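Long-range contact in YcgJ protein (Bacillus subtilis, PDB 1XXL), which probably transfers methyl groups from S-adenosylmethionine to a substrate that is not yet established: residues 92-97 / 121-126. Residues are numbered along the deposited sequence; the frame is centred on the assembly and turned at random.
Sequences TCRYAA and LLVDHY. With SO4 (sulfate ion), chain C; SO4 (sulfate ion), chain D.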
ATOM      1  N   THR A  92      -4.791   4.483  -7.693  1.00 13.13           N
ATOM      2  CA  THR A  92      -3.564   3.932  -7.157  1.00 14.85           C
ATOM      3  C   THR A  92      -3.649   3.886  -5.646  1.00 14.86           C
ATOM      4  O   THR A  92      -4.294   4.720  -5.008  1.00 15.08           O
ATOM      5  CB  THR A  92      -2.286   4.761  -7.561  1.00 15.54           C
ATOM      6  OG1 THR A  92      -2.387   6.105  -7.064  1.00 19.46           O
ATOM      7  CG2 THR A  92      -2.122   4.825  -9.079  1.00 16.76           C
ATOM      8  N   CYS A  93      -2.983   2.899  -5.080  1.00 14.86           N
ATOM      9  CA  CYS A  93      -2.975   2.698  -3.654  1.00 14.85           C
ATOM     10  C   CYS A  93      -1.648   2.000  -3.345  1.00 14.37           C
ATOM     11  O   CYS A  93      -1.492   0.826  -3.665  1.00 13.74           O
ATOM     12  CB  CYS A  93      -4.193   1.838  -3.253  1.00 14.92           C
ATOM     13  SG  CYS A  93      -4.365   1.621  -1.497  1.00 17.78           S
ATOM     14  N   ARG A  94      -0.690   2.741  -2.781  1.00 14.22           N
ATOM     15  CA  ARG A  94       0.674   2.245  -2.560  1.00 14.39           C
ATOM     16  C   ARG A  94       1.013   2.160  -1.085  1.00 13.57           C
ATOM     17  O   ARG A  94       1.036   3.168  -0.389  1.00 13.76           O
ATOM     18  CB  ARG A  94       1.697   3.110  -3.286  1.00 14.41           C
ATOM     19  CG  ARG A  94       3.119   2.514  -3.263  1.00 15.20           C
ATOM     20  CD  ARG A  94       4.064   3.224  -4.236  1.00 17.94           C
ATOM     21  NE  ARG A  94       4.232   4.635  -3.869  1.00 20.84           N
ATOM     22  CZ  ARG A  94       5.388   5.276  -3.691  1.00 23.19           C
ATOM     23  NH1 ARG A  94       6.556   4.659  -3.837  1.00 25.44           N
ATOM     24  NH2 ARG A  94       5.375   6.558  -3.365  1.00 23.65           N
ATOM     25  N   TYR A  95       1.239   0.942  -0.613  1.00 13.32           N
ATOM     26  CA  TYR A  95       1.513   0.642   0.786  1.00 13.91           C
ATOM     27  C   TYR A  95       0.560   1.336   1.753  1.00 14.63           C
ATOM     28  O   TYR A  95       0.957   1.811   2.811  1.00 15.71           O
ATOM     29  CB  TYR A  95       2.992   0.921   1.133  1.00 14.08           C
ATOM     30  CG  TYR A  95       3.976   0.065   0.343  1.00 12.84           C
ATOM     31  CD1 TYR A  95       3.983  -1.323   0.467  1.00 13.22           C
ATOM     32  CD2 TYR A  95       4.909   0.649  -0.511  1.00 14.18           C
ATOM     33  CE1 TYR A  95       4.907  -2.116  -0.230  1.00 13.45           C
ATOM     34  CE2 TYR A  95       5.838  -0.141  -1.241  1.00 14.13           C
ATOM     35  CZ  TYR A  95       5.831  -1.513  -1.090  1.00 13.38           C
ATOM     36  OH  TYR A  95       6.712  -2.281  -1.796  1.00 12.55           O
ATOM     37  N   ALA A  96      -0.721   1.377   1.394  1.00 14.57           N
ATOM     38  CA  ALA A  96      -1.724   2.017   2.237  1.00 14.19           C
ATOM     39  C   ALA A  96      -2.807   1.065   2.737  1.00 14.01           C
ATOM     40  O   ALA A  96      -3.357   1.285   3.799  1.00 14.11           O
ATOM     41  CB  ALA A  96      -2.367   3.171   1.468  1.00 14.35           C
ATOM     42  N   ALA A  97      -3.138   0.036   1.966  1.00 14.13           N
ATOM     43  CA  ALA A  97      -4.284  -0.844   2.291  1.00 14.39           C
ATOM     44  C   ALA A  97      -4.204  -1.502   3.667  1.00 14.32           C
ATOM     45  O   ALA A  97      -5.241  -1.712   4.320  1.00 13.62           O
ATOM     46  CB  ALA A  97      -4.460  -1.901   1.230  1.00 13.98           C
ATOM     47  N   LEU A 121      -4.496   0.093  -9.334  1.00 10.67           N
ATOM     48  CA  LEU A 121      -3.123  -0.332  -9.160  1.00 10.61           C
ATOM     49  C   LEU A 121      -2.817  -0.351  -7.678  1.00 10.40           C
ATOM     50  O   LEU A 121      -2.740   0.697  -7.024  1.00 10.32           O
ATOM     51  CB  LEU A 121      -2.174   0.600  -9.917  1.00 10.95           C
ATOM     52  CG  LEU A 121      -2.442   0.643 -11.419  1.00 12.30           C
ATOM     53  CD1 LEU A 121      -1.673   1.748 -12.051  1.00 16.42           C
ATOM     54  CD2 LEU A 121      -2.091  -0.655 -12.097  1.00 14.97           C
ATOM     55  N   LEU A 122      -2.652  -1.562  -7.152  1.00  9.82           N
ATOM     56  CA  LEU A 122      -2.523  -1.777  -5.736  1.00 10.25           C
ATOM     57  C   LEU A 122      -1.161  -2.365  -5.435  1.00 10.01           C
ATOM     58  O   LEU A 122      -0.843  -3.449  -5.921  1.00  9.21           O
ATOM     59  CB  LEU A 122      -3.641  -2.728  -5.300  1.00  9.72           C
ATOM     60  CG  LEU A 122      -3.597  -3.311  -3.910  1.00 11.16           C
ATOM     61  CD1 LEU A 122      -3.813  -2.219  -2.890  1.00 11.58           C
ATOM     62  CD2 LEU A 122      -4.647  -4.420  -3.772  1.00 12.43           C
ATOM     63  N   VAL A 123      -0.356  -1.629  -4.662  1.00  9.25           N
ATOM     64  CA  VAL A 123       0.888  -2.137  -4.132  1.00  9.48           C
ATOM     65  C   VAL A 123       0.769  -2.244  -2.629  1.00  9.69           C
ATOM     66  O   VAL A 123       0.387  -1.286  -1.955  1.00  9.39           O
ATOM     67  CB  VAL A 123       2.133  -1.226  -4.507  1.00 10.01           C
ATOM     68  CG1 VAL A 123       3.384  -1.613  -3.709  1.00  9.73           C
ATOM     69  CG2 VAL A 123       2.391  -1.339  -5.953  1.00  9.78           C
ATOM     70  N   ASP A 124       1.083  -3.421  -2.109  1.00 10.20           N
ATOM     71  CA  ASP A 124       1.217  -3.572  -0.689  1.00 10.49           C
ATOM     72  C   ASP A 124       2.057  -4.793  -0.388  1.00 10.06           C
ATOM     73  O   ASP A 124       2.353  -5.594  -1.258  1.00  9.41           O
ATOM     74  CB  ASP A 124      -0.174  -3.647  -0.001  1.00 11.17           C
ATOM     75  CG  ASP A 124      -0.172  -3.041   1.413  1.00 13.03           C
ATOM     76  OD1 ASP A 124      -1.281  -2.900   1.974  1.00 15.11           O
ATOM     77  OD2 ASP A 124       0.923  -2.727   1.968  1.00 11.29           O
ATOM     78  N   HIS A 125       2.472  -4.922   0.857  1.00 10.17           N
ATOM     79  CA  HIS A 125       2.972  -6.202   1.291  1.00 11.08           C
ATOM     80  C   HIS A 125       1.751  -7.052   1.698  1.00 11.08           C
ATOM     81  O   HIS A 125       0.667  -6.523   1.953  1.00 12.14           O
ATOM     82  CB  HIS A 125       4.080  -6.129   2.353  1.00 11.56           C
ATOM     83  CG  HIS A 125       3.907  -5.049   3.356  1.00 13.19           C
ATOM     84  ND1 HIS A 125       3.221  -5.237   4.530  1.00 14.98           N
ATOM     85  CD2 HIS A 125       4.352  -3.769   3.374  1.00 16.88           C
ATOM     86  CE1 HIS A 125       3.235  -4.113   5.229  1.00 17.24           C
ATOM     87  NE2 HIS A 125       3.910  -3.205   4.544  1.00 17.84           N
ATOM     88  N   TYR A 126       1.911  -8.358   1.638  1.00 10.37           N
ATOM     89  CA  TYR A 126       0.796  -9.260   1.833  1.00 10.79           C
ATOM     90  C   TYR A 126       1.162 -10.408   2.773  1.00 10.88           C
ATOM     91  O   TYR A 126       2.323 -10.708   2.984  1.00 11.35           O
ATOM     92  CB  TYR A 126       0.309  -9.770   0.472  1.00  9.75           C
ATOM     93  CG  TYR A 126       1.307 -10.589  -0.323  1.00  9.28           C
ATOM     94  CD1 TYR A 126       2.147  -9.998  -1.257  1.00  8.52           C
ATOM     95  CD2 TYR A 126       1.402 -11.950  -0.136  1.00  6.82           C
ATOM     96  CE1 TYR A 126       3.035 -10.757  -2.005  1.00  7.99           C
ATOM     97  CE2 TYR A 126       2.283 -12.696  -0.844  1.00  8.83           C
ATOM     98  CZ  TYR A 126       3.104 -12.101  -1.785  1.00  8.88           C
ATOM     99  OH  TYR A 126       3.999 -12.871  -2.469  1.00 10.54           O
TER
HETATM  100  S   SO4 C 402       9.054   7.536  -3.042  1.00 54.40           S
HETATM  101  O1  SO4 C 402       8.507   8.181  -4.227  1.00 53.92           O
HETATM  102  O2  SO4 C 402      10.249   8.270  -2.621  1.00 54.14           O
HETATM  103  O3  SO4 C 402       9.380   6.153  -3.366  1.00 52.59           O
HETATM  104  O4  SO4 C 402       8.091   7.544  -1.933  1.00 54.12           O
HETATM  105  S   SO4 D 404       9.589  -0.758  -3.340  1.00 19.87           S
HETATM  106  O1  SO4 D 404       9.500  -1.986  -4.085  1.00 21.96           O
HETATM  107  O2  SO4 D 404       9.440   0.412  -4.216  1.00 17.03           O
HETATM  108  O3  SO4 D 404      10.843  -0.709  -2.674  1.00 24.82           O
HETATM  109  O4  SO4 D 404       8.632  -0.782  -2.292  1.00 24.69           O
HETATM  110  O   HOH W   1      -1.769  -0.435  -0.571  1.00 14.06           O
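The Tyr-95 ring lies across Val-123, with CG1 over one face, 3.8 Å from the ring centroid and offset toward the rim. That methyl is anti to the backbone N of Val-123 (chi1 168°), which carries it to the ring. At the ring edge sit O4 of one sulfate and Asp-124 OD2, the latter 3.7 Å from Tyr-95 CD1. The carboxylate is turned 74° from the ring plane. The His-125 ring meets Tyr-95 rim to rim, stacks on His-98 and bonds through ND1 to Glu-151. Asp-124 OD2 also stands above the centre of the His-125 ring. It accepts a bond from His-125 N and is bonded to His-98 ND1. Arg-94 CG runs beside Val-123 CB, 4.1 Å away. The Arg-94 guanidinium bonds through NE to Thr-35 OG1, while NH1 and NH2 hold a second sulfate at its edge.

Strands 88-94 and 118-125 pair in parallel. Cys-93 N donates to Leu-121 O, and Val-123 N returns a bond to Cys-93 O at 2.9 Å. Tyr-95 N reaches Val-123 O at 2.7 Å from above the carbonyl plane. A water bridges the same oxygen to Ala-96 N, so two donors hold it where the first strand ends.

These are neighbouring strands of the Rossmann-like methyltransferase sheet. Histidines of the apparent expression tag complete both sulfate sites, which therefore say little about the natural ligand. Arg-94 itself binds S-adenosylmethionine, so this pairing places a cofactor-binding residue at a strand end.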